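Local coordinates for hypothetical protein BACOVA_04980 (Bacteroides ovatus, PDB 3UFI), which is probably a FimA-like subunit of the pili of a gut bacterium and is thought to serve in cell adhesion, at residues E16-I21 / P150-F155; I44-E49 / I66-E71; E95-A100 / Q141-R146; G259-Y264 / D282-D287. All blocks are in the same frame, centred on the assembly; numbering follows the deposited sequence.

Interaction 1: E16-I21 / P150-F155; sequences EIYGNI and PVTFDF
With chi1 near -62° in Ile17 and -70° in Phe153, the CG2 branch of Ile17 lies opposite its own backbone N and the Phe153 ring swings beside its own N, so that CG2 of Ile17 meets the edge of that ring, 3.7 Å from Phe153 CE2. The other branch runs alongside Val151, both side chains pointing the same way. Further on, Gly19 has no side chain, and its CA faces the rim of the Phe155 ring, the nearest carbon being CE1; the same ring turns its edge to the carbonyl O of Asn20. Ile17, Ile21, Val151, Phe153 and Phe155 thus line one apolar face. The other carries Tyr18, whose CE1 edge approaches Pro150 CB at 4.1 Å while its CB meets Thr152 OG1, and Asn20, whose ND2 lies against the methyl CG2 of Thr152. In the conformer modelled, Asp154 OD2 bonds to Asn22 ND2.

Beneath the side chains the strands run parallel. Val151 N reaches Glu16 O at 2.7 Å, almost in line with the C=O, and Asn20 N reaches Phe153 O with a nearly straight N-H at 174°. Five such bonds alternate between the partners, and CA-H...O contacts fill in between. The chemistry is therefore two-sided: a continuous backbone bond network joins residues far apart in sequence, while one face of the pair is apolar and buried and the other largely polar and exposed.

Interaction 2: I44-E49 / I66-E71; sequences IGVTVE and IQYRNE
Ile66 O is approached by two groups of the facing strand: Val46 N donates a hydrogen bond at 2.9 Å, tilted from the carbonyl plane, and the CA of Gly45 adds a CA-H...O contact at 3.4 Å. Ile66 N returns a bond to Val46 O with an N-H angle of 175°, closing one hydrogen-bonded antiparallel pair. Ile44 and Tyr68 form the next such pair, with Ile44 N bonded to Tyr68 O and Tyr68 N to Ile44 O, both at 3.0 Å. Between them Gly45 faces Gln67 without direct bonds. The side-chain OE1 of Gln67 bonds to Arg43.

Three side chains carry the apolar part. Ile44 places CG1 between its backbone N and carbonyl carbon (chi1 64°), and from there CG1 crosses Tyr68 CB at 3.7 Å. Val46 comes to the same tyrosine further out, its CG2 slanting toward ring atom CD1 at 3.8 Å. Tyr68 is thereby touched at its root by one residue and along its ring by the other. The two segments are antiparallel but strongly twisted, their directions 135° apart. Past Val46, Thr47 turns its hydroxyl to Asn65 N.

In the sheet, strand 66-72 also pairs with 75-78, and strand 43-51 with 95-102. The buried side chains of Ile44, Val46 and Tyr68 all pack on Ile17 of strand 16-25, while Leu98 of strand 95-102 also touches Val46.

Interaction 3: E95-A100 / Q141-R146; sequences EFTLNA and QATGVR
Gln141 lays its amide beside that of Asn99, the two planes nearly coplanar; in the modelled conformer of Asn99, one of two, NE2 of Gln141 donates to OD1 of Asn99 at 2.7 Å. The bond lies in the plane of the asparagine carbonyl and is nearly straight, though it may not hold in the other conformer. Gln141 comes within range because it holds CG opposite its backbone N (chi1 177°) and stays extended, carrying the amide up off the sheet and against the methyl CG2 of Thr97. In that same conformer of Asn99, ND2 also bonds to Glu49, which could help orient the amide. Glu95, on this face too, runs out over Gly144, with its carboxylate carbon CD 3.8 Å from Gly144 CA.

On the opposite face, Leu98 and Val145 cross at about a right angle, CD1 of Leu98 lying 3.9 Å from CG1 of Val145. The Phe96 ring turns its edge to Val145 O, and the aliphatic root of Phe96 packs on Val145 CB.

Leu98 and Ala142 form a regular antiparallel pair through two backbone bonds. Toward Phe96 the register slips: Val145 N and Phe96 O, like Phe96 N and Val145 O, are bonded, the latter at 2.8 Å but with a bent N-H of 134°. Gly144 N gives its hydrogen to a water at 2.8 Å, and Gly144 O accepts from another.

With phi 67° at Gly144, and with Gly144 and Val145 both facing Phe96, this is a G1 beta bulge, set in an antiparallel strand pair of the fimbrillin-like beta-domain.

Interaction 4: G259-Y264 / D282-D287; sequences GHAYPY and DWIVED
His260 and Asp282 mark where two extended loop segments of the C-terminal part of this fimbrillin-like protein come together, with neither forming regular strand here. The polar relations come first. The two side chains lie side by side and point the same way, yet Asp282 OD1 is 3.7 Å from His260 CE1 and the ring and carboxylate planes are turned 37° apart, which is proximity rather than bonding. Their polar ends are committed to other partners: His260 ND1 is hydrogen-bonded to the carbonyl O of Glu281, and Asp282 OD2 to the hydroxyl of Thr31. A nearby carboxylate could still stabilise a protonated imidazole electrostatically.

Apolar packing follows. Ala261 directs its methyl into the other segment, where CB lies 4.3 Å from Ile284 CB. The same Ala261 CB makes a van der Waals contact with a carbonyl, 3.6 Å from Asp282 O.

The aromatic contribution belongs to Trp283. With CG opposite its backbone N (chi1 -160°), the six-membered ring of the indole comes up against the backbone of Gly259 and His260 instead of side chains. His157 stacks on the indole and probably helps hold it, while backbone bonds of Gly259 to Met159 and of Ala261 to Glu281 hold the facing segment. The ring's edge faces Gly259, whose carbonyl carbon C is 3.8 Å from Trp283 CE3, and Trp283 CZ3 reaches to 4.0 Å from His260 O.

In the fold
Interactions 1, 2 and 3 belong to one mixed sheet, their centres about 10 to 12 Å apart. Interaction 1 joins the ends of a long excursion of the chain, within which interaction 2 and then interaction 3 close in turn. Strands 43-51 and 95-102 are neighbours and tie interaction 2 to interaction 3, whereas Phe153 and Phe155 of interaction 1 pack on residues of both, giving a shared core. Interaction 4 comes later in the chain, 23 to 29 Å away by centres, and touches none of the others; its nearest atoms to interaction 1 are about 6 Å away. The subunit thus combines a compact sheet core with a C-terminal region that meets the sheet near the far end of strand 16-25.

Interaction 1: E16-I21 / P150-F155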
loop_
_atom_site.group_PDB
_atom_site.type_symbol
_atom_site.label_atom_id
_atom_site.label_comp_id
_atom_site.label_asym_id
_atom_site.label_seq_id
_atom_site.Cartn_x
_atom_site.Cartn_y
_atom_site.Cartn_z
ATOM N N GLU A 16 20.032 10.271 -8.694
ATOM C CA GLU A 16 18.981 9.892 -9.629
ATOM C C GLU A 16 18.228 8.752 -9.015
ATOM O O GLU A 16 18.830 7.747 -8.641
ATOM C CB GLU A 16 19.581 9.481 -10.971
ATOM C CG GLU A 16 20.309 10.585 -11.706
ATOM C CD GLU A 16 20.953 9.972 -12.933
ATOM O OE1 GLU A 16 20.226 9.760 -13.930
ATOM O OE2 GLU A 16 22.123 9.540 -12.830
ATOM N N ILE A 17 16.925 8.881 -8.935
ATOM C CA ILE A 17 16.101 7.918 -8.226
ATOM C C ILE A 17 15.209 7.090 -9.143
ATOM O O ILE A 17 14.569 7.586 -10.076
ATOM C CB ILE A 17 15.271 8.686 -7.143
ATOM C CG1 ILE A 17 16.250 9.367 -6.118
ATOM C CG2 ILE A 17 14.248 7.756 -6.449
ATOM C CD1 ILE A 17 15.674 10.120 -5.065
ATOM N N TYR A 18 15.188 5.793 -8.827
ATOM C CA TYR A 18 14.348 4.781 -9.413
ATOM C C TYR A 18 13.654 4.007 -8.308
ATOM O O TYR A 18 14.101 4.023 -7.157
ATOM C CB TYR A 18 15.156 3.800 -10.267
ATOM C CG TYR A 18 15.853 4.364 -11.475
ATOM C CD1 TYR A 18 17.174 4.811 -11.392
ATOM C CD2 TYR A 18 15.267 4.287 -12.740
ATOM C CE1 TYR A 18 17.885 5.185 -12.529
ATOM C CE2 TYR A 18 15.977 4.655 -13.890
ATOM C CZ TYR A 18 17.300 5.060 -13.779
ATOM O OH TYR A 18 18.027 5.424 -14.881
ATOM N N GLY A 19 12.609 3.274 -8.682
ATOM C CA GLY A 19 11.866 2.458 -7.743
ATOM C C GLY A 19 11.318 1.186 -8.352
ATOM O O GLY A 19 10.771 1.197 -9.461
ATOM N N ASN A 20 11.472 0.084 -7.603
ATOM C CA ASN A 20 10.862 -1.226 -7.867
ATOM C C ASN A 20 9.781 -1.435 -6.840
ATOM O O ASN A 20 9.900 -0.924 -5.725
ATOM C CB ASN A 20 11.887 -2.366 -7.738
ATOM C CG ASN A 20 12.811 -2.572 -8.881
ATOM O OD1 ASN A 20 12.401 -2.623 -10.033
ATOM N ND2 ASN A 20 14.068 -2.844 -8.567
ATOM N N ILE A 21 8.744 -2.185 -7.172
ATOM C CA ILE A 21 7.725 -2.573 -6.187
ATOM C C ILE A 21 7.736 -4.090 -6.117
ATOM O O ILE A 21 7.744 -4.725 -7.168
ATOM C CB ILE A 21 6.306 -2.011 -6.473
ATOM C CG1 ILE A 21 6.330 -0.467 -6.581
ATOM C CG2 ILE A 21 5.327 -2.457 -5.361
ATOM C CD1 ILE A 21 5.024 0.166 -7.173
ATOM N N PRO A 150 23.009 7.005 -9.379
ATOM C CA PRO A 150 21.636 6.490 -9.393
ATOM C C PRO A 150 21.394 5.581 -8.178
ATOM O O PRO A 150 22.275 4.847 -7.745
ATOM C CB PRO A 150 21.551 5.695 -10.716
ATOM C CG PRO A 150 22.915 5.723 -11.328
ATOM C CD PRO A 150 23.879 6.266 -10.326
ATOM N N VAL A 151 20.223 5.641 -7.623
ATOM C CA VAL A 151 19.819 4.756 -6.518
ATOM C C VAL A 151 18.446 4.192 -6.873
ATOM O O VAL A 151 17.572 4.946 -7.311
ATOM C CB VAL A 151 19.845 5.420 -5.097
ATOM C CG1 VAL A 151 19.119 6.762 -5.082
ATOM C CG2 VAL A 151 19.264 4.484 -4.016
ATOM N N THR A 152 18.257 2.888 -6.676
ATOM C CA THR A 152 16.961 2.244 -6.866
ATOM C C THR A 152 16.407 1.792 -5.531
ATOM O O THR A 152 17.010 0.951 -4.866
ATOM C CB THR A 152 17.023 1.052 -7.830
ATOM O OG1 THR A 152 17.565 1.503 -9.058
ATOM C CG2 THR A 152 15.608 0.432 -8.091
ATOM N N PHE A 153 15.241 2.309 -5.158
ATOM C CA PHE A 153 14.572 1.851 -3.957
ATOM C C PHE A 153 13.771 0.590 -4.251
ATOM O O PHE A 153 13.134 0.500 -5.310
ATOM C CB PHE A 153 13.610 2.931 -3.421
ATOM C CG PHE A 153 14.282 4.145 -2.854
ATOM C CD1 PHE A 153 14.863 4.111 -1.589
ATOM C CD2 PHE A 153 14.311 5.335 -3.565
ATOM C CE1 PHE A 153 15.486 5.243 -1.059
ATOM C CE2 PHE A 153 14.905 6.480 -3.017
ATOM C CZ PHE A 153 15.501 6.420 -1.774
ATOM N N ASP A 154 13.808 -0.381 -3.333
ATOM C CA ASP A 154 12.991 -1.587 -3.446
ATOM C C ASP A 154 11.820 -1.462 -2.471
ATOM O O ASP A 154 11.979 -1.700 -1.271
ATOM C CB ASP A 154 13.785 -2.883 -3.206
ATOM C CG ASP A 154 12.959 -4.124 -3.519
ATOM O OD1 ASP A 154 12.095 -4.051 -4.428
ATOM O OD2 ASP A 154 13.165 -5.160 -2.848
ATOM N N PHE A 155 10.668 -1.019 -2.970
ATOM C CA PHE A 155 9.472 -0.800 -2.154
ATOM C C PHE A 155 8.702 -2.082 -1.905
ATOM O O PHE A 155 8.612 -2.946 -2.774
ATOM C CB PHE A 155 8.532 0.217 -2.820
ATOM C CG PHE A 155 9.042 1.637 -2.928
ATOM C CD1 PHE A 155 9.747 2.058 -4.054
ATOM C CD2 PHE A 155 8.716 2.586 -1.959
ATOM C CE1 PHE A 155 10.143 3.395 -4.199
ATOM C CE2 PHE A 155 9.123 3.922 -2.098
ATOM C CZ PHE A 155 9.837 4.315 -3.214
#

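Interaction 2: I44-E49 / I66-E71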
loop_
_atom_site.group_PDB
_atom_site.type_symbol
_atom_site.label_atom_id
_atom_site.label_comp_id
_atom_site.label_asym_id
_atom_site.label_seq_id
_atom_site.Cartn_x
_atom_site.Cartn_y
_atom_site.Cartn_z
ATOM N N ILE A 44 6.364 9.961 -4.468
ATOM C CA ILE A 44 7.051 9.367 -3.321
ATOM C C ILE A 44 7.746 10.482 -2.510
ATOM O O ILE A 44 8.031 11.548 -3.047
ATOM C CB ILE A 44 8.067 8.256 -3.779
ATOM C CG1 ILE A 44 9.229 8.841 -4.648
ATOM C CG2 ILE A 44 7.336 7.053 -4.458
ATOM C CD1 ILE A 44 10.423 7.866 -4.943
ATOM N N GLY A 45 7.994 10.216 -1.234
ATOM C CA GLY A 45 8.742 11.107 -0.359
ATOM C C GLY A 45 10.058 10.441 -0.045
ATOM O O GLY A 45 10.055 9.273 0.324
ATOM N N VAL A 46 11.185 11.136 -0.260
ATOM C CA VAL A 46 12.561 10.614 -0.073
ATOM C C VAL A 46 13.262 11.378 1.070
ATOM O O VAL A 46 13.284 12.610 1.100
ATOM C CB VAL A 46 13.381 10.657 -1.399
ATOM C CG1 VAL A 46 14.819 10.160 -1.192
ATOM C CG2 VAL A 46 12.688 9.823 -2.494
ATOM N N THR A 47 13.800 10.619 2.036
ATOM C CA THR A 47 14.480 11.160 3.198
ATOM C C THR A 47 15.913 10.609 3.287
ATOM O O THR A 47 16.114 9.396 3.189
ATOM C CB THR A 47 13.673 10.811 4.467
ATOM O OG1 THR A 47 12.352 11.329 4.331
ATOM C CG2 THR A 47 14.296 11.360 5.749
ATOM N N VAL A 48 16.878 11.503 3.544
ATOM C CA VAL A 48 18.273 11.154 3.829
ATOM C C VAL A 48 18.311 10.886 5.332
ATOM O O VAL A 48 18.158 11.809 6.132
ATOM C CB VAL A 48 19.288 12.211 3.362
ATOM C CG1 VAL A 48 20.705 11.814 3.775
ATOM C CG2 VAL A 48 19.200 12.399 1.851
ATOM N N GLU A 49 18.366 9.599 5.689
ATOM C CA GLU A 49 18.314 9.105 7.063
ATOM C C GLU A 49 19.644 9.307 7.770
ATOM O O GLU A 49 19.692 9.932 8.827
ATOM C CB GLU A 49 17.895 7.613 7.082
ATOM C CG GLU A 49 18.116 6.931 8.427
ATOM C CD GLU A 49 17.605 5.514 8.579
ATOM O OE1 GLU A 49 16.446 5.251 8.183
ATOM O OE2 GLU A 49 18.338 4.682 9.163
ATOM N N ILE A 66 11.230 14.698 0.614
ATOM C CA ILE A 66 11.366 15.440 -0.637
ATOM C C ILE A 66 10.487 14.735 -1.645
ATOM O O ILE A 66 10.643 13.540 -1.825
ATOM C CB ILE A 66 12.855 15.566 -1.096
ATOM C CG1 ILE A 66 13.747 16.205 0.007
ATOM C CG2 ILE A 66 12.973 16.301 -2.451
ATOM C CD1 ILE A 66 13.343 17.650 0.538
ATOM N N GLN A 67 9.567 15.465 -2.295
ATOM C CA GLN A 67 8.656 14.852 -3.257
ATOM C C GLN A 67 9.324 14.604 -4.617
ATOM O O GLN A 67 9.950 15.497 -5.161
ATOM C CB GLN A 67 7.391 15.711 -3.444
ATOM C CG GLN A 67 6.295 14.936 -4.205
ATOM C CD GLN A 67 5.084 15.751 -4.548
ATOM O OE1 GLN A 67 4.088 15.222 -5.004
ATOM N NE2 GLN A 67 5.131 17.050 -4.356
ATOM N N TYR A 68 9.161 13.380 -5.139
ATOM C CA TYR A 68 9.585 12.904 -6.456
ATOM C C TYR A 68 8.341 12.366 -7.165
ATOM O O TYR A 68 7.431 11.856 -6.514
ATOM C CB TYR A 68 10.695 11.824 -6.370
ATOM C CG TYR A 68 12.070 12.373 -6.059
ATOM C CD1 TYR A 68 12.395 12.822 -4.778
ATOM C CD2 TYR A 68 13.049 12.453 -7.044
ATOM C CE1 TYR A 68 13.663 13.338 -4.492
ATOM C CE2 TYR A 68 14.310 12.984 -6.774
ATOM C CZ TYR A 68 14.607 13.439 -5.501
ATOM O OH TYR A 68 15.860 13.905 -5.234
ATOM N N ARG A 69 8.272 12.544 -8.484
ATOM C CA ARG A 69 7.146 12.069 -9.284
ATOM C C ARG A 69 7.640 11.000 -10.258
ATOM O O ARG A 69 8.715 11.143 -10.824
ATOM C CB ARG A 69 6.515 13.250 -10.046
ATOM C CG ARG A 69 5.279 12.892 -10.855
ATOM C CD ARG A 69 4.807 14.093 -11.638
ATOM N NE ARG A 69 3.752 13.749 -12.591
ATOM C CZ ARG A 69 3.966 13.342 -13.841
ATOM N NH1 ARG A 69 5.209 13.196 -14.299
ATOM N NH2 ARG A 69 2.942 13.065 -14.641
ATOM N N ASN A 70 6.821 9.977 -10.515
ATOM C CA ASN A 70 7.150 8.962 -11.508
ATOM C C ASN A 70 7.101 9.591 -12.902
ATOM O O ASN A 70 6.074 10.134 -13.272
ATOM C CB ASN A 70 6.205 7.758 -11.396
ATOM C CG ASN A 70 6.491 6.696 -12.416
ATOM O OD1 ASN A 70 5.714 6.458 -13.335
ATOM N ND2 ASN A 70 7.644 6.088 -12.323
ATOM N N GLU A 71 8.232 9.602 -13.623
ATOM C CA GLU A 71 8.339 10.153 -14.974
ATOM C C GLU A 71 7.813 9.105 -15.958
ATOM O O GLU A 71 6.778 9.307 -16.589
ATOM C CB GLU A 71 9.792 10.566 -15.277
ATOM C CG GLU A 71 9.979 11.290 -16.604
ATOM C CD GLU A 71 9.625 12.767 -16.666
ATOM O OE1 GLU A 71 8.655 13.196 -15.998
ATOM O OE2 GLU A 71 10.313 13.496 -17.417
#

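Interaction 3: E95-A100 / Q141-R146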
loop_
_atom_site.group_PDB
_atom_site.type_symbol
_atom_site.label_atom_id
_atom_site.label_comp_id
_atom_site.label_asym_id
_atom_site.label_seq_id
_atom_site.Cartn_x
_atom_site.Cartn_y
_atom_site.Cartn_z
ATOM N N GLU A 95 29.060 6.844 2.329
ATOM C CA GLU A 95 27.786 6.155 2.137
ATOM C C GLU A 95 26.674 6.853 2.884
ATOM O O GLU A 95 26.919 7.537 3.876
ATOM C CB GLU A 95 27.871 4.701 2.599
ATOM C CG GLU A 95 28.903 3.886 1.838
ATOM C CD GLU A 95 28.847 2.387 2.048
ATOM O OE1 GLU A 95 28.426 1.943 3.142
ATOM O OE2 GLU A 95 29.234 1.655 1.109
ATOM N N PHE A 96 25.446 6.678 2.400
ATOM C CA PHE A 96 24.237 7.243 2.989
ATOM C C PHE A 96 23.170 6.193 3.063
ATOM O O PHE A 96 23.187 5.235 2.286
ATOM C CB PHE A 96 23.723 8.431 2.160
ATOM C CG PHE A 96 24.686 9.588 2.022
ATOM C CD1 PHE A 96 25.703 9.560 1.071
ATOM C CD2 PHE A 96 24.556 10.721 2.822
ATOM C CE1 PHE A 96 26.595 10.626 0.956
ATOM C CE2 PHE A 96 25.430 11.794 2.687
ATOM C CZ PHE A 96 26.443 11.744 1.759
ATOM N N THR A 97 22.251 6.369 4.002
ATOM C CA THR A 97 21.050 5.577 4.143
ATOM C C THR A 97 19.895 6.487 3.773
ATOM O O THR A 97 19.794 7.596 4.291
ATOM C CB THR A 97 20.889 4.957 5.527
ATOM O OG1 THR A 97 22.006 4.113 5.780
ATOM C CG2 THR A 97 19.593 4.147 5.645
ATOM N N LEU A 98 19.043 6.030 2.855
ATOM C CA LEU A 98 17.874 6.791 2.420
ATOM C C LEU A 98 16.638 5.960 2.558
ATOM O O LEU A 98 16.685 4.758 2.320
ATOM C CB LEU A 98 18.012 7.233 0.935
ATOM C CG LEU A 98 18.689 8.576 0.627
ATOM C CD1 LEU A 98 20.191 8.551 0.962
ATOM C CD2 LEU A 98 18.521 8.925 -0.846
ATOM N N ASN A 99 15.524 6.588 2.925
ATOM C CA ASN A 99 14.206 5.954 3.065
ATOM C C ASN A 99 13.266 6.556 2.071
ATOM O O ASN A 99 13.436 7.729 1.733
ATOM C CB ASN A 99 13.602 6.163 4.473
ATOM C CG ASN A 99 14.424 5.691 5.624
ATOM O OD1 ASN A 99 14.958 4.582 5.632
ATOM N ND2 ASN A 99 14.489 6.514 6.652
ATOM N N ALA A 100 12.265 5.818 1.626
ATOM C CA ALA A 100 11.280 6.392 0.732
ATOM C C ALA A 100 9.931 5.757 1.004
ATOM O O ALA A 100 9.870 4.654 1.538
ATOM C CB ALA A 100 11.704 6.212 -0.725
ATOM N N GLN A 141 13.982 1.221 2.007
ATOM C CA GLN A 141 15.175 1.760 2.641
ATOM C C GLN A 141 16.367 1.272 1.839
ATOM O O GLN A 141 16.472 0.078 1.562
ATOM C CB GLN A 141 15.289 1.421 4.129
ATOM C CG GLN A 141 16.599 1.970 4.699
ATOM C CD GLN A 141 16.776 1.705 6.160
ATOM O OE1 GLN A 141 17.283 0.654 6.568
ATOM N NE2 GLN A 141 16.401 2.680 6.967
ATOM N N ALA A 142 17.204 2.210 1.391
ATOM C CA ALA A 142 18.420 1.927 0.621
ATOM C C ALA A 142 19.652 2.284 1.442
ATOM O O ALA A 142 19.771 3.408 1.932
ATOM C CB ALA A 142 18.405 2.714 -0.689
ATOM N N THR A 143 20.560 1.318 1.619
ATOM C CA THR A 143 21.823 1.528 2.342
ATOM C C THR A 143 22.959 1.568 1.306
ATOM O O THR A 143 22.770 1.107 0.185
ATOM C CB THR A 143 22.039 0.443 3.396
ATOM O OG1 THR A 143 22.083 -0.820 2.730
ATOM C CG2 THR A 143 20.954 0.439 4.471
ATOM N N GLY A 144 24.090 2.149 1.671
ATOM C CA GLY A 144 25.257 2.250 0.795
ATOM C C GLY A 144 25.039 3.157 -0.400
ATOM O O GLY A 144 25.667 2.971 -1.438
ATOM N N VAL A 145 24.146 4.157 -0.256
ATOM C CA VAL A 145 23.831 5.136 -1.291
ATOM C C VAL A 145 25.031 6.062 -1.407
ATOM O O VAL A 145 25.615 6.454 -0.391
ATOM C CB VAL A 145 22.509 5.888 -0.976
ATOM C CG1 VAL A 145 22.225 7.013 -1.977
ATOM C CG2 VAL A 145 21.337 4.921 -0.892
ATOM N N ARG A 146 25.400 6.386 -2.658
ATOM C CA ARG A 146 26.531 7.246 -2.944
ATOM C C ARG A 146 26.076 8.557 -3.565
ATOM O O ARG A 146 25.043 8.605 -4.226
ATOM C CB ARG A 146 27.528 6.523 -3.870
ATOM C CG ARG A 146 28.170 5.267 -3.258
ATOM C CD ARG A 146 29.198 5.548 -2.161
ATOM N NE ARG A 146 30.278 6.450 -2.586
ATOM C CZ ARG A 146 31.361 6.066 -3.253
ATOM N NH1 ARG A 146 31.512 4.798 -3.613
ATOM N NH2 ARG A 146 32.290 6.949 -3.588
HETATM O O HOH W 1 28.026 1.444 -2.034
HETATM O O HOH W 2 24.793 2.874 4.289
#

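Interaction 4: G259-Y264 / D282-D287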
loop_
_atom_site.group_PDB
_atom_site.type_symbol
_atom_site.label_atom_id
_atom_site.label_comp_id
_atom_site.label_asym_id
_atom_site.label_seq_id
_atom_site.Cartn_x
_atom_site.Cartn_y
_atom_site.Cartn_z
ATOM N N GLY A 259 2.211 -6.918 3.652
ATOM C CA GLY A 259 2.675 -7.466 2.384
ATOM C C GLY A 259 2.042 -8.750 1.908
ATOM O O GLY A 259 2.520 -9.338 0.937
ATOM N N HIS A 260 0.961 -9.196 2.562
ATOM C CA HIS A 260 0.300 -10.435 2.155
ATOM C C HIS A 260 -1.154 -10.194 1.833
ATOM O O HIS A 260 -1.764 -9.279 2.377
ATOM C CB HIS A 260 0.423 -11.499 3.255
ATOM C CG HIS A 260 1.805 -12.034 3.410
ATOM N ND1 HIS A 260 2.301 -13.007 2.557
ATOM C CD2 HIS A 260 2.757 -11.719 4.319
ATOM C CE1 HIS A 260 3.535 -13.250 2.967
ATOM N NE2 HIS A 260 3.852 -12.504 4.029
ATOM N N ALA A 261 -1.707 -11.035 0.966
ATOM C CA ALA A 261 -3.114 -11.015 0.586
ATOM C C ALA A 261 -3.753 -12.281 1.112
ATOM O O ALA A 261 -3.124 -13.346 1.118
ATOM C CB ALA A 261 -3.275 -10.884 -0.923
ATOM N N TYR A 262 -4.958 -12.136 1.668
ATOM C CA TYR A 262 -5.698 -13.222 2.309
ATOM C C TYR A 262 -7.002 -13.444 1.595
ATOM O O TYR A 262 -7.997 -12.779 1.882
ATOM C CB TYR A 262 -5.896 -12.960 3.820
ATOM C CG TYR A 262 -4.569 -12.812 4.531
ATOM C CD1 TYR A 262 -3.887 -11.596 4.532
ATOM C CD2 TYR A 262 -3.951 -13.902 5.128
ATOM C CE1 TYR A 262 -2.635 -11.469 5.125
ATOM C CE2 TYR A 262 -2.710 -13.778 5.751
ATOM C CZ TYR A 262 -2.047 -12.562 5.729
ATOM O OH TYR A 262 -0.825 -12.425 6.346
ATOM N N PRO A 263 -7.016 -14.401 0.649
ATOM C CA PRO A 263 -8.248 -14.646 -0.112
ATOM C C PRO A 263 -9.235 -15.542 0.648
ATOM O O PRO A 263 -8.856 -16.399 1.449
ATOM C CB PRO A 263 -7.746 -15.291 -1.417
ATOM C CG PRO A 263 -6.215 -15.287 -1.326
ATOM C CD PRO A 263 -5.905 -15.227 0.130
ATOM N N TYR A 264 -10.518 -15.265 0.440
ATOM C CA TYR A 264 -11.645 -16.006 0.992
ATOM C C TYR A 264 -12.548 -16.408 -0.137
ATOM O O TYR A 264 -12.880 -15.564 -0.985
ATOM C CB TYR A 264 -12.432 -15.165 2.021
ATOM C CG TYR A 264 -11.708 -14.985 3.332
ATOM C CD1 TYR A 264 -10.735 -13.997 3.484
ATOM C CD2 TYR A 264 -11.974 -15.813 4.419
ATOM C CE1 TYR A 264 -10.060 -13.827 4.691
ATOM C CE2 TYR A 264 -11.304 -15.651 5.632
ATOM C CZ TYR A 264 -10.360 -14.646 5.769
ATOM O OH TYR A 264 -9.678 -14.487 6.951
ATOM N N ASP A 282 1.194 -13.758 -1.668
ATOM C CA ASP A 282 2.024 -12.562 -1.641
ATOM C C ASP A 282 1.133 -11.429 -2.176
ATOM O O ASP A 282 -0.074 -11.627 -2.322
ATOM C CB ASP A 282 3.324 -12.743 -2.449
ATOM C CG ASP A 282 4.324 -13.702 -1.838
ATOM O OD1 ASP A 282 4.490 -13.679 -0.598
ATOM O OD2 ASP A 282 4.984 -14.433 -2.604
ATOM N N TRP A 283 1.689 -10.260 -2.469
ATOM C CA TRP A 283 0.866 -9.150 -2.902
ATOM C C TRP A 283 0.312 -9.294 -4.308
ATOM O O TRP A 283 0.971 -8.998 -5.313
ATOM C CB TRP A 283 1.583 -7.828 -2.762
ATOM C CG TRP A 283 0.625 -6.681 -2.742
ATOM C CD1 TRP A 283 0.209 -5.939 -3.806
ATOM C CD2 TRP A 283 -0.119 -6.210 -1.608
ATOM N NE1 TRP A 283 -0.636 -4.943 -3.382
ATOM C CE2 TRP A 283 -0.861 -5.090 -2.036
ATOM C CE3 TRP A 283 -0.178 -6.588 -0.255
ATOM C CZ2 TRP A 283 -1.662 -4.341 -1.158
ATOM C CZ3 TRP A 283 -0.945 -5.828 0.617
ATOM C CH2 TRP A 283 -1.676 -4.720 0.165
ATOM N N ILE A 284 -0.960 -9.691 -4.333
ATOM C CA ILE A 284 -1.810 -9.871 -5.502
ATOM C C ILE A 284 -2.355 -8.510 -5.935
ATOM O O ILE A 284 -2.849 -7.736 -5.089
ATOM C CB ILE A 284 -2.982 -10.861 -5.177
ATOM C CG1 ILE A 284 -2.464 -12.290 -4.885
ATOM C CG2 ILE A 284 -4.066 -10.856 -6.307
ATOM C CD1 ILE A 284 -3.630 -13.371 -4.676
ATOM N N VAL A 285 -2.295 -8.246 -7.249
ATOM C CA VAL A 285 -2.808 -7.026 -7.865
ATOM C C VAL A 285 -3.797 -7.415 -8.973
ATOM O O VAL A 285 -3.658 -8.485 -9.582
ATOM C CB VAL A 285 -1.703 -6.057 -8.390
ATOM C CG1 VAL A 285 -0.826 -5.530 -7.253
ATOM C CG2 VAL A 285 -0.862 -6.688 -9.497
ATOM N N GLU A 286 -4.789 -6.538 -9.234
ATOM C CA GLU A 286 -5.780 -6.740 -10.293
ATOM C C GLU A 286 -5.140 -6.425 -11.649
ATOM O O GLU A 286 -4.488 -5.384 -11.785
ATOM C CB GLU A 286 -7.031 -5.873 -10.049
ATOM N N ASP A 287 -5.287 -7.342 -12.631
ATOM C CA ASP A 287 -4.722 -7.182 -13.974
ATOM C C ASP A 287 -5.639 -6.336 -14.848
ATOM O O ASP A 287 -5.577 -5.109 -14.792
ATOM C CB ASP A 287 -4.469 -8.553 -14.630
ATOM C CG ASP A 287 -3.038 -8.802 -15.092
ATOM O OD1 ASP A 287 -2.178 -7.908 -14.896
ATOM O OD2 ASP A 287 -2.774 -9.896 -15.643
#